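Local coordinates for protein probable serine protease HTRA3 (Homo sapiens, PDB 2P3W) that is probably a serine protease of the HtrA family; its PDZ domain, the part described here, binds C-terminal peptide tails, at residues Lys61-Pro66 / Pro82-Val87; Gly51-Gly56 / Leu94-Ala99; Met12-Pro17 / Val68-Leu73. All blocks are in the same frame, centred on the assembly; numbering follows the deposited sequence.

Interaction 1 (Lys61-Pro66 / Pro82-Val87); sequences KVNGRP and PLLLEV
V62 lays its CG2 methyl against CD2 of L85 at 3.7 Å, the two side chains running alongside and pointing the same way; they form a non-hydrogen-bonded pair in the antiparallel sheet of this PDZ domain. L83 CD2 approaches the same methyl from the next position on that apolar side, which A76 and V77 of helix 70-79 also cover. On the other face K61 and E86 run side by side: CD of K61 lies 3.4 Å from E86 OE1, whereas the carboxylate's salt bridge goes to R88. Beneath this pair the main chain is bonded, E86 N to K61 O at 3.1 Å. Beyond V62 the strand reverses through a type I' turn to R65, with positive phi at N63 and G64. Here the side chain of N63 takes over the pairing: with CG beside its own backbone N (chi1 -67°), OD1 accepts from L84 N at 2.8 Å, while N63 N donates to L84 O. The amide is held at both ends, since its ND2 donates to E80. N63 OD1 also accepts from a water shared with P82 O, and L84 N meets that oxygen from 38° above the carbonyl plane.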
ATOM      1  N   LYS A  61      15.863 -13.359   4.711  1.00 16.74           N
ATOM      2  CA  LYS A  61      15.397 -14.733   4.815  1.00 19.48           C
ATOM      3  C   LYS A  61      13.964 -14.784   5.308  1.00 16.93           C
ATOM      4  O   LYS A  61      13.493 -13.870   5.986  1.00 18.28           O
ATOM      5  CB  LYS A  61      16.267 -15.538   5.786  1.00 23.57           C
ATOM      6  CG  LYS A  61      17.670 -15.784   5.297  1.00 25.81           C
ATOM      7  CD  LYS A  61      18.389 -16.824   6.167  1.00 25.73           C
ATOM      8  CE  LYS A  61      19.739 -17.200   5.562  1.00 32.32           C
ATOM      9  NZ  LYS A  61      19.582 -18.066   4.347  1.00 40.70           N
ATOM     10  N   VAL A  62      13.267 -15.837   4.908  1.00 18.73           N
ATOM     11  CA  VAL A  62      11.934 -16.137   5.424  1.00 17.18           C
ATOM     12  C   VAL A  62      11.915 -17.602   5.851  1.00 18.42           C
ATOM     13  O   VAL A  62      12.255 -18.485   5.064  1.00 19.61           O
ATOM     14  CB  VAL A  62      10.826 -15.832   4.394  1.00 18.90           C
ATOM     15  CG1 VAL A  62      11.063 -16.542   3.058  1.00 20.36           C
ATOM     16  CG2 VAL A  62       9.447 -16.191   4.940  1.00 20.59           C
ATOM     17  N   ASN A  63      11.571 -17.839   7.117  1.00 21.78           N
ATOM     18  CA  ASN A  63      11.551 -19.198   7.679  1.00 23.20           C
ATOM     19  C   ASN A  63      12.860 -19.950   7.360  1.00 24.29           C
ATOM     20  O   ASN A  63      12.877 -21.150   7.062  1.00 25.84           O
ATOM     21  CB  ASN A  63      10.264 -19.919   7.224  1.00 21.87           C
ATOM     22  CG  ASN A  63       9.004 -19.296   7.830  1.00 25.78           C
ATOM     23  OD1 ASN A  63       9.056 -18.647   8.882  1.00 20.78           O
ATOM     24  ND2 ASN A  63       7.859 -19.490   7.178  1.00 27.50           N
ATOM     25  N   GLY A  64      13.976 -19.232   7.460  1.00 19.43           N
ATOM     26  CA  GLY A  64      15.299 -19.809   7.189  1.00 24.21           C
ATOM     27  C   GLY A  64      15.754 -19.896   5.737  1.00 28.97           C
ATOM     28  O   GLY A  64      16.879 -20.300   5.467  1.00 30.95           O
ATOM     29  N   ARG A  65      14.904 -19.522   4.795  1.00 22.07           N
ATOM     30  CA  ARG A  65      15.241 -19.602   3.390  1.00 20.34           C
ATOM     31  C   ARG A  65      15.709 -18.268   2.853  1.00 26.77           C
ATOM     32  O   ARG A  65      15.051 -17.249   3.073  1.00 23.07           O
ATOM     33  CB  ARG A  65      14.033 -20.051   2.597  1.00 26.79           C
ATOM     34  CG  ARG A  65      13.504 -21.392   3.022  1.00 28.45           C
ATOM     35  CD  ARG A  65      12.532 -21.915   2.004  1.00 26.81           C
ATOM     36  NE  ARG A  65      11.526 -20.896   1.701  1.00 30.63           N
ATOM     37  CZ  ARG A  65      10.432 -20.664   2.416  1.00 30.67           C
ATOM     38  NH1 ARG A  65      10.152 -21.386   3.497  1.00 30.28           N
ATOM     39  NH2 ARG A  65       9.604 -19.706   2.028  1.00 37.19           N
ATOM     40  N   PRO A  66      16.817 -18.266   2.096  1.00 24.79           N
ATOM     41  CA  PRO A  66      17.304 -17.015   1.512  1.00 21.40           C
ATOM     42  C   PRO A  66      16.335 -16.382   0.521  1.00 22.76           C
ATOM     43  O   PRO A  66      15.716 -17.079  -0.285  1.00 23.16           O
ATOM     44  CB  PRO A  66      18.613 -17.414   0.820  1.00 23.39           C
ATOM     45  CG  PRO A  66      18.581 -18.879   0.703  1.00 25.69           C
ATOM     46  CD  PRO A  66      17.676 -19.418   1.756  1.00 24.39           C
ATOM     47  N   PRO A  82       2.923 -18.035  10.480  1.00 16.51           N
ATOM     48  CA  PRO A  82       3.434 -16.700  10.250  1.00 15.86           C
ATOM     49  C   PRO A  82       4.735 -16.832   9.463  1.00 16.39           C
ATOM     50  O   PRO A  82       5.169 -17.951   9.172  1.00 16.99           O
ATOM     51  CB  PRO A  82       3.715 -16.176  11.663  1.00 15.20           C
ATOM     52  CG  PRO A  82       4.097 -17.419  12.391  1.00 17.10           C
ATOM     53  CD  PRO A  82       3.231 -18.513  11.833  1.00 18.29           C
ATOM     54  N   LEU A  83       5.364 -15.703   9.198  1.00 15.73           N
ATOM     55  CA  LEU A  83       6.656 -15.613   8.530  1.00 15.85           C
ATOM     56  C   LEU A  83       7.706 -15.127   9.527  1.00 15.57           C
ATOM     57  O   LEU A  83       7.583 -14.015  10.084  1.00 19.44           O
ATOM     58  CB  LEU A  83       6.569 -14.616   7.371  1.00 18.46           C
ATOM     59  CG  LEU A  83       5.506 -14.852   6.273  1.00 20.62           C
ATOM     60  CD1 LEU A  83       5.736 -13.843   5.136  1.00 19.70           C
ATOM     61  CD2 LEU A  83       5.593 -16.223   5.769  1.00 19.44           C
ATOM     62  N   LEU A  84       8.743 -15.948   9.727  1.00 16.80           N
ATOM     63  CA  LEU A  84       9.915 -15.544  10.497  1.00 18.24           C
ATOM     64  C   LEU A  84      10.869 -14.834   9.542  1.00 18.68           C
ATOM     65  O   LEU A  84      11.543 -15.468   8.741  1.00 18.14           O
ATOM     66  CB  LEU A  84      10.546 -16.764  11.178  1.00 19.93           C
ATOM     67  CG  LEU A  84       9.665 -17.492  12.200  1.00 22.56           C
ATOM     68  CD1 LEU A  84      10.249 -18.837  12.558  1.00 27.40           C
ATOM     69  CD2 LEU A  84       9.467 -16.661  13.453  1.00 24.41           C
ATOM     70  N   LEU A  85      10.905 -13.505   9.637  1.00 18.42           N
ATOM     71  CA  LEU A  85      11.627 -12.675   8.675  1.00 16.10           C
ATOM     72  C   LEU A  85      12.913 -12.167   9.300  1.00 18.73           C
ATOM     73  O   LEU A  85      12.861 -11.544  10.353  1.00 20.92           O
ATOM     74  CB  LEU A  85      10.770 -11.493   8.220  1.00 17.24           C
ATOM     75  CG  LEU A  85       9.459 -11.834   7.470  1.00 18.64           C
ATOM     76  CD1 LEU A  85       8.685 -10.620   7.065  1.00 22.89           C
ATOM     77  CD2 LEU A  85       9.764 -12.698   6.260  1.00 17.18           C
ATOM     78  N   GLU A  86      14.031 -12.448   8.639  1.00 19.43           N
ATOM     79  CA  GLU A  86      15.357 -11.969   9.020  1.00 16.89           C
ATOM     80  C   GLU A  86      15.597 -10.666   8.282  1.00 16.65           C
ATOM     81  O   GLU A  86      15.499 -10.614   7.053  1.00 19.28           O
ATOM     82  CB  GLU A  86      16.404 -13.008   8.593  1.00 25.45           C
ATOM     83  CG  GLU A  86      17.863 -12.831   9.073  1.00 30.58           C
ATOM     84  CD  GLU A  86      18.717 -14.095   8.791  1.00 29.88           C
ATOM     85  OE1 GLU A  86      18.331 -15.216   9.206  1.00 35.26           O
ATOM     86  OE2 GLU A  86      19.768 -13.980   8.129  1.00 37.03           O
ATOM     87  N   VAL A  87      15.918  -9.622   9.033  1.00 16.43           N
ATOM     88  CA  VAL A  87      16.036  -8.281   8.495  1.00 17.25           C
ATOM     89  C   VAL A  87      17.400  -7.681   8.847  1.00 15.50           C
ATOM     90  O   VAL A  87      17.924  -7.862   9.938  1.00 17.70           O
ATOM     91  CB  VAL A  87      14.911  -7.378   9.077  1.00 18.38           C
ATOM     92  CG1 VAL A  87      15.268  -5.892   9.020  1.00 21.59           C
ATOM     93  CG2 VAL A  87      13.548  -7.686   8.414  1.00 21.66           C
TER
HETATM   94  O   HOH W   1       6.940 -19.643  10.802  1.00 30.14           O
HETATM   95  O   HOH W   2      14.258 -16.581   8.527  1.00 19.99           O

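Interaction 2 (Gly51-Gly56 / Leu94-Ala99); sequences GGIQDG and LLFSIA
The I53 side chain crosses the F96 ring at a slant: CG1 of I53 sits over one face of the ring, 4.1 Å from the centroid and only 19° off the normal, the geometry of a CH-pi contact. Within the ring the I53 CG1 methylene favours the F96 CD2 side, 3.9 Å away. An extended chi2 of 176° carries I53 beyond this point, so that its CD1 continues past the phenyl group to CG1 of I98, 3.8 Å distant. One isoleucine therefore packs against two residues, F96 and I98, whose side chains leave the same face of strand 92-103. The segment that meets them is the last residue of helix 47-51 and the loop after it; the helix ends in a Schellman motif in which G52 has positive phi (107°), a conformation suited to glycine, and in the PDZ fold this short helix lies beside the sheet. Two glycines let the backbone come close. CA of G51 lies 3.7 Å from I98 CD1, and G51 O reaches CD1 of F96 at 3.1 Å, obliquely to the ring. The carbonyl of G52 also approaches the ring obliquely, near CZ, and accepts a hydrogen bond from R89, whose side chain touches F96 as well. Polar linkage between the two segments is left to a water: it accepts from S97 N at 3.1 Å and gives a weak bond to G51 O.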
ATOM      1  N   GLY A  51       4.395  -5.329  13.776  1.00 17.81           N
ATOM      2  CA  GLY A  51       5.491  -6.240  14.098  1.00 17.67           C
ATOM      3  C   GLY A  51       6.856  -5.598  14.202  1.00 20.16           C
ATOM      4  O   GLY A  51       7.796  -6.246  14.700  1.00 23.27           O
ATOM      5  N   GLY A  52       6.979  -4.345  13.753  1.00 18.71           N
ATOM      6  CA  GLY A  52       8.223  -3.561  13.923  1.00 20.00           C
ATOM      7  C   GLY A  52       9.088  -3.335  12.696  1.00 18.92           C
ATOM      8  O   GLY A  52      10.188  -2.773  12.791  1.00 18.76           O
ATOM      9  N   ILE A  53       8.624  -3.787  11.548  1.00 16.02           N
ATOM     10  CA  ILE A  53       9.344  -3.554  10.308  1.00 16.85           C
ATOM     11  C   ILE A  53       9.241  -2.060   9.935  1.00 19.95           C
ATOM     12  O   ILE A  53       8.219  -1.407  10.191  1.00 17.61           O
ATOM     13  CB  ILE A  53       8.833  -4.505   9.223  1.00 20.45           C
ATOM     14  CG1 ILE A  53       9.260  -5.968   9.608  1.00 23.58           C
ATOM     15  CG2 ILE A  53       9.368  -4.094   7.852  1.00 20.25           C
ATOM     16  CD1 ILE A  53       8.774  -7.042   8.731  1.00 31.00           C
ATOM     17  N   GLN A  54      10.323  -1.529   9.370  1.00 17.19           N
ATOM     18  CA  GLN A  54      10.453  -0.101   9.068  1.00 17.33           C
ATOM     19  C   GLN A  54      10.976   0.087   7.655  1.00 16.69           C
ATOM     20  O   GLN A  54      11.711  -0.757   7.136  1.00 16.85           O
ATOM     21  CB  GLN A  54      11.389   0.564  10.060  1.00 17.65           C
ATOM     22  CG  GLN A  54      10.790   0.618  11.454  1.00 19.95           C
ATOM     23  CD  GLN A  54      11.769   0.997  12.546  1.00 20.53           C
ATOM     24  OE1 GLN A  54      12.906   1.419  12.272  1.00 21.43           O
ATOM     25  NE2 GLN A  54      11.316   0.894  13.815  1.00 20.70           N
ATOM     26  N   ASP A  55      10.612   1.204   7.016  1.00 18.79           N
ATOM     27  CA  ASP A  55      11.142   1.413   5.674  1.00 21.02           C
ATOM     28  C   ASP A  55      12.671   1.544   5.717  1.00 16.23           C
ATOM     29  O   ASP A  55      13.276   1.986   6.706  1.00 17.17           O
ATOM     30  CB  ASP A  55      10.445   2.551   4.923  1.00 29.03           C
ATOM     31  CG  ASP A  55      10.411   3.835   5.692  1.00 34.88           C
ATOM     32  OD1 ASP A  55      11.428   4.197   6.317  1.00 36.35           O
ATOM     33  OD2 ASP A  55       9.370   4.507   5.638  1.00 35.82           O
ATOM     34  N   GLY A  56      13.304   1.055   4.665  1.00 18.73           N
ATOM     35  CA  GLY A  56      14.751   0.962   4.598  1.00 18.72           C
ATOM     36  C   GLY A  56      15.280  -0.412   5.011  1.00 16.63           C
ATOM     37  O   GLY A  56      16.454  -0.721   4.751  1.00 15.15           O
ATOM     38  N   LEU A  94      18.056  -8.446  12.750  1.00 14.50           N
ATOM     39  CA  LEU A  94      16.829  -8.567  13.519  1.00 13.48           C
ATOM     40  C   LEU A  94      15.960  -9.717  13.030  1.00 18.44           C
ATOM     41  O   LEU A  94      15.946 -10.013  11.834  1.00 16.92           O
ATOM     42  CB  LEU A  94      16.035  -7.261  13.399  1.00 17.68           C
ATOM     43  CG  LEU A  94      16.719  -6.004  13.935  1.00 16.71           C
ATOM     44  CD1 LEU A  94      15.960  -4.771  13.450  1.00 19.79           C
ATOM     45  CD2 LEU A  94      16.800  -6.015  15.415  1.00 20.24           C
ATOM     46  N   LEU A  95      15.211 -10.327  13.945  1.00 16.38           N
ATOM     47  CA  LEU A  95      14.207 -11.355  13.597  1.00 15.94           C
ATOM     48  C   LEU A  95      12.797 -10.916  14.011  1.00 16.67           C
ATOM     49  O   LEU A  95      12.590 -10.491  15.139  1.00 16.69           O
ATOM     50  CB  LEU A  95      14.542 -12.706  14.243  1.00 17.03           C
ATOM     51  CG  LEU A  95      13.689 -13.939  13.878  1.00 17.89           C
ATOM     52  CD1 LEU A  95      13.728 -14.234  12.377  1.00 23.55           C
ATOM     53  CD2 LEU A  95      14.143 -15.143  14.633  1.00 16.99           C
ATOM     54  N   PHE A  96      11.845 -11.001  13.071  1.00 15.57           N
ATOM     55  CA  PHE A  96      10.444 -10.611  13.296  1.00 18.13           C
ATOM     56  C   PHE A  96       9.555 -11.826  12.988  1.00 17.38           C
ATOM     57  O   PHE A  96       9.914 -12.657  12.178  1.00 20.71           O
ATOM     58  CB  PHE A  96      10.022  -9.464  12.381  1.00 19.42           C
ATOM     59  CG  PHE A  96      10.782  -8.185  12.602  1.00 20.07           C
ATOM     60  CD1 PHE A  96      10.474  -7.364  13.655  1.00 24.87           C
ATOM     61  CD2 PHE A  96      11.855  -7.853  11.791  1.00 21.35           C
ATOM     62  CE1 PHE A  96      11.202  -6.191  13.898  1.00 25.75           C
ATOM     63  CE2 PHE A  96      12.574  -6.669  12.016  1.00 22.10           C
ATOM     64  CZ  PHE A  96      12.239  -5.845  13.068  1.00 21.81           C
ATOM     65  N   SER A  97       8.432 -11.945  13.698  1.00 18.66           N
ATOM     66  CA  SER A  97       7.449 -12.965  13.351  0.50 16.55           C
ATOM     67  C   SER A  97       6.176 -12.245  12.951  1.00 15.96           C
ATOM     68  O   SER A  97       5.490 -11.630  13.739  1.00 19.79           O
ATOM     69  CB  SER A  97       7.205 -13.991  14.448  0.50 15.11           C
ATOM     70  OG  SER A  97       6.354 -15.003  13.932  0.50 15.69           O
ATOM     71  N   ILE A  98       5.934 -12.282  11.653  1.00 15.65           N
ATOM     72  CA  ILE A  98       4.903 -11.468  11.025  1.00 16.44           C
ATOM     73  C   ILE A  98       3.858 -12.394  10.451  1.00 16.19           C
ATOM     74  O   ILE A  98       4.103 -13.074   9.454  1.00 16.83           O
ATOM     75  CB  ILE A  98       5.459 -10.583   9.860  1.00 17.13           C
ATOM     76  CG1 ILE A  98       6.644  -9.700  10.335  1.00 16.04           C
ATOM     77  CG2 ILE A  98       4.349  -9.754   9.278  1.00 17.17           C
ATOM     78  CD1 ILE A  98       6.312  -8.751  11.472  1.00 16.83           C
ATOM     79  N   ALA A  99       2.686 -12.445  11.086  1.00 16.86           N
ATOM     80  CA  ALA A  99       1.571 -13.227  10.560  1.00 14.39           C
ATOM     81  C   ALA A  99       0.782 -12.485   9.483  1.00 13.74           C
ATOM     82  O   ALA A  99       0.218 -11.419   9.770  1.00 16.62           O
ATOM     83  CB  ALA A  99       0.613 -13.593  11.730  1.00 14.21           C
TER
HETATM   84  O   HOH W   3       7.327  -9.531  15.248  1.00 21.83           O

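Interaction 3 (Met12-Pro17 / Val68-Leu73); sequences MRTITP and VDSSEL
The N-terminus of helix 70-79 meets strand 10-14 here, the helix and strand that in PDZ domains line the peptide-binding groove. T14 faces the start of the helix and receives an amide there: S70 N donates to T14 OG1 at 3.0 Å, with an N-H...O angle of 163°. With chi1 at -59°, OG1 stands beside the backbone N of T14 and CG2 turns to the V68 carbonyl oxygen, 3.4 Å away. T14 OG1 is 2.6 Å from the oxygen of a water that also donates to D69 OD2, while a second water joins M12 O to S70 OG. Two residues earlier on the strand, M12 runs extended beyond CG across the first helical turn. Its SD lies 3.7 Å from S70 CB and also touches CD2 of L73, and CE ends near S70 O.

In the second subunit a strand pairs with M12 in an antiparallel ladder, and R110 of that subunit packs on M12 and S70. The strand is probably the chain end, which carries the phage-derived FGRWV sequence and so would lie as a ligand tail in its neighbour's groove. Within the helix start, D69 is the N-cap. Its OD1 takes both S71 N and S71 OG, which arrive from opposite faces of the carboxylate plane. E72 OE1 accepts from D69 N at 3.2 Å, and from V68 N nearly along its C-O axis. Together D69 and E72 make a capping box at the head of the groove helix.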
ATOM      1  N   MET A  12       7.573  -3.601  -1.628  1.00 17.09           N
ATOM      2  CA  MET A  12       8.863  -4.250  -1.656  1.00 17.03           C
ATOM      3  C   MET A  12       9.534  -4.075  -3.004  1.00 17.06           C
ATOM      4  O   MET A  12       8.870  -3.971  -4.049  1.00 15.70           O
ATOM      5  CB  MET A  12       8.700  -5.747  -1.334  1.00 23.46           C
ATOM      6  CG  MET A  12       7.848  -6.524  -2.322  1.00 23.32           C
ATOM      7  SD  MET A  12       7.802  -8.298  -2.064  1.00 24.79           S
ATOM      8  CE  MET A  12       6.598  -8.766  -3.251  1.00 26.84           C
ATOM      9  N   ARG A  13      10.861  -4.024  -2.985  1.00 15.23           N
ATOM     10  CA  ARG A  13      11.676  -3.920  -4.175  1.00 14.52           C
ATOM     11  C   ARG A  13      12.820  -4.938  -4.104  1.00 19.10           C
ATOM     12  O   ARG A  13      13.467  -5.075  -3.057  1.00 20.22           O
ATOM     13  CB  ARG A  13      12.280  -2.514  -4.244  1.00 17.02           C
ATOM     14  CG  ARG A  13      11.261  -1.421  -4.457  1.00 17.92           C
ATOM     15  CD  ARG A  13      11.873  -0.035  -4.393  1.00 16.58           C
ATOM     16  NE  ARG A  13      12.880   0.199  -5.430  1.00 16.98           N
ATOM     17  CZ  ARG A  13      13.702   1.250  -5.479  1.00 23.01           C
ATOM     18  NH1 ARG A  13      13.702   2.180  -4.521  1.00 23.74           N
ATOM     19  NH2 ARG A  13      14.555   1.376  -6.491  1.00 21.24           N
ATOM     20  N   THR A  14      13.077  -5.655  -5.196  1.00 19.60           N
ATOM     21  CA  THR A  14      14.232  -6.553  -5.256  1.00 15.16           C
ATOM     22  C   THR A  14      15.570  -5.788  -5.201  1.00 15.49           C
ATOM     23  O   THR A  14      15.772  -4.842  -5.965  1.00 16.36           O
ATOM     24  CB  THR A  14      14.199  -7.401  -6.559  1.00 18.25           C
ATOM     25  OG1 THR A  14      12.987  -8.161  -6.588  1.00 17.97           O
ATOM     26  CG2 THR A  14      15.394  -8.335  -6.629  1.00 21.77           C
ATOM     27  N   ILE A  15      16.480  -6.211  -4.311  1.00 17.59           N
ATOM     28  CA  ILE A  15      17.838  -5.657  -4.279  1.00 16.84           C
ATOM     29  C   ILE A  15      18.571  -6.023  -5.571  1.00 17.23           C
ATOM     30  O   ILE A  15      18.701  -7.209  -5.926  1.00 20.11           O
ATOM     31  CB  ILE A  15      18.643  -6.161  -3.060  1.00 18.79           C
ATOM     32  CG1 ILE A  15      18.066  -5.623  -1.726  1.00 16.49           C
ATOM     33  CG2 ILE A  15      20.142  -5.822  -3.214  1.00 17.80           C
ATOM     34  CD1 ILE A  15      18.400  -4.209  -1.389  1.00 20.99           C
ATOM     35  N   THR A  16      19.043  -4.991  -6.251  1.00 18.96           N
ATOM     36  CA  THR A  16      19.858  -5.114  -7.458  1.00 18.57           C
ATOM     37  C   THR A  16      21.116  -4.287  -7.243  1.00 18.26           C
ATOM     38  O   THR A  16      21.168  -3.468  -6.328  1.00 22.92           O
ATOM     39  CB  THR A  16      19.107  -4.536  -8.658  1.00 20.21           C
ATOM     40  OG1 THR A  16      18.911  -3.131  -8.457  1.00 21.79           O
ATOM     41  CG2 THR A  16      17.767  -5.221  -8.843  1.00 22.35           C
ATOM     42  N   PRO A  17      22.136  -4.488  -8.094  1.00 22.76           N
ATOM     43  CA  PRO A  17      23.335  -3.642  -8.045  1.00 23.85           C
ATOM     44  C   PRO A  17      23.014  -2.147  -8.131  1.00 25.58           C
ATOM     45  O   PRO A  17      23.640  -1.348  -7.432  1.00 24.36           O
ATOM     46  CB  PRO A  17      24.133  -4.096  -9.267  1.00 24.83           C
ATOM     47  CG  PRO A  17      23.689  -5.486  -9.505  1.00 24.51           C
ATOM     48  CD  PRO A  17      22.253  -5.555  -9.105  1.00 25.03           C
ATOM     49  N   VAL A  68      16.118 -13.709  -2.617  1.00 22.43           N
ATOM     50  CA  VAL A  68      16.843 -12.946  -3.640  1.00 22.50           C
ATOM     51  C   VAL A  68      15.912 -12.133  -4.546  1.00 20.08           C
ATOM     52  O   VAL A  68      16.371 -11.220  -5.216  1.00 20.76           O
ATOM     53  CB  VAL A  68      17.768 -13.848  -4.483  1.00 25.46           C
ATOM     54  CG1 VAL A  68      18.760 -14.580  -3.568  1.00 28.08           C
ATOM     55  CG2 VAL A  68      16.965 -14.853  -5.326  1.00 25.05           C
ATOM     56  N   ASP A  69      14.619 -12.466  -4.579  1.00 25.42           N
ATOM     57  CA  ASP A  69      13.680 -11.796  -5.510  1.00 24.73           C
ATOM     58  C   ASP A  69      12.329 -11.599  -4.871  1.00 18.69           C
ATOM     59  O   ASP A  69      11.847 -12.435  -4.119  1.00 19.28           O
ATOM     60  CB  ASP A  69      13.505 -12.617  -6.798  1.00 27.73           C
ATOM     61  CG  ASP A  69      12.787 -11.839  -7.895  1.00 30.09           C
ATOM     62  OD1 ASP A  69      11.552 -11.987  -8.073  1.00 31.21           O
ATOM     63  OD2 ASP A  69      13.456 -11.039  -8.568  1.00 37.44           O
ATOM     64  N   SER A  70      11.708 -10.462  -5.149  1.00 16.31           N
ATOM     65  CA  SER A  70      10.414 -10.147  -4.536  1.00 18.25           C
ATOM     66  C   SER A  70       9.349 -11.242  -4.759  1.00 17.28           C
ATOM     67  O   SER A  70       8.526 -11.506  -3.862  1.00 18.76           O
ATOM     68  CB  SER A  70       9.929  -8.783  -5.011  1.00 21.13           C
ATOM     69  OG  SER A  70       9.679  -8.791  -6.401  1.00 34.32           O
ATOM     70  N   SER A  71       9.375 -11.908  -5.908  1.00 18.42           N
ATOM     71  CA  SER A  71       8.406 -12.980  -6.188  1.00 16.15           C
ATOM     72  C   SER A  71       8.425 -14.081  -5.124  1.00 15.50           C
ATOM     73  O   SER A  71       7.385 -14.729  -4.855  1.00 20.01           O
ATOM     74  CB  SER A  71       8.665 -13.585  -7.570  1.00 21.97           C
ATOM     75  OG  SER A  71       9.935 -14.227  -7.634  1.00 24.57           O
ATOM     76  N   GLU A  72       9.596 -14.312  -4.526  1.00 16.27           N
ATOM     77  CA  GLU A  72       9.732 -15.342  -3.496  1.00 19.64           C
ATOM     78  C   GLU A  72       9.014 -14.909  -2.235  1.00 18.45           C
ATOM     79  O   GLU A  72       8.401 -15.732  -1.561  1.00 19.55           O
ATOM     80  CB  GLU A  72      11.206 -15.613  -3.176  1.00 16.98           C
ATOM     81  CG  GLU A  72      11.982 -16.193  -4.348  1.00 24.29           C
ATOM     82  CD  GLU A  72      13.481 -16.187  -4.142  1.00 23.52           C
ATOM     83  OE1 GLU A  72      14.003 -15.353  -3.386  1.00 24.36           O
ATOM     84  OE2 GLU A  72      14.148 -17.022  -4.774  1.00 27.91           O
ATOM     85  N   LEU A  73       9.066 -13.619  -1.900  1.00 17.74           N
ATOM     86  CA  LEU A  73       8.374 -13.146  -0.697  1.00 19.38           C
ATOM     87  C   LEU A  73       6.853 -13.138  -0.940  1.00 17.01           C
ATOM     88  O   LEU A  73       6.044 -13.515  -0.072  1.00 16.48           O
ATOM     89  CB  LEU A  73       8.871 -11.767  -0.276  1.00 17.76           C
ATOM     90  CG  LEU A  73       8.219 -11.218   1.003  1.00 16.29           C
ATOM     91  CD1 LEU A  73       8.383 -12.160   2.230  1.00 20.68           C
ATOM     92  CD2 LEU A  73       8.822  -9.844   1.254  1.00 21.68           C
TER
HETATM   93  O   HOH W   4       8.905  -5.933  -6.383  1.00 31.84           O
HETATM   94  O   HOH W   5      12.077  -8.188  -9.038  1.00 37.44           O
HETATM   95  O   HOH W   6      18.431  -9.560  -4.382  1.00 27.73           O

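How the interactions relate
All three contacts lie in one PDZ domain and reach the same antiparallel sheet. Interactions 1 and 2 are close, with centres about 10 Å apart, and lie on adjacent strands: 83-89 and 92-103 are neighbours, joined by backbone bonds such as L85 N to F96 O. The centre of interaction 3 lies about 14 Å from that of interaction 1 and about 16 Å from that of interaction 2, across the chain's centre from the latter. Along the chain, interaction 1 falls between the two segments of interaction 2, whereas interaction 3 alternates with both. Helix 70-79 follows strand 65-66 and precedes strand 83-89, and L73 touches L83 and L85, consistent with a common apolar core under the groove helix and the sheet.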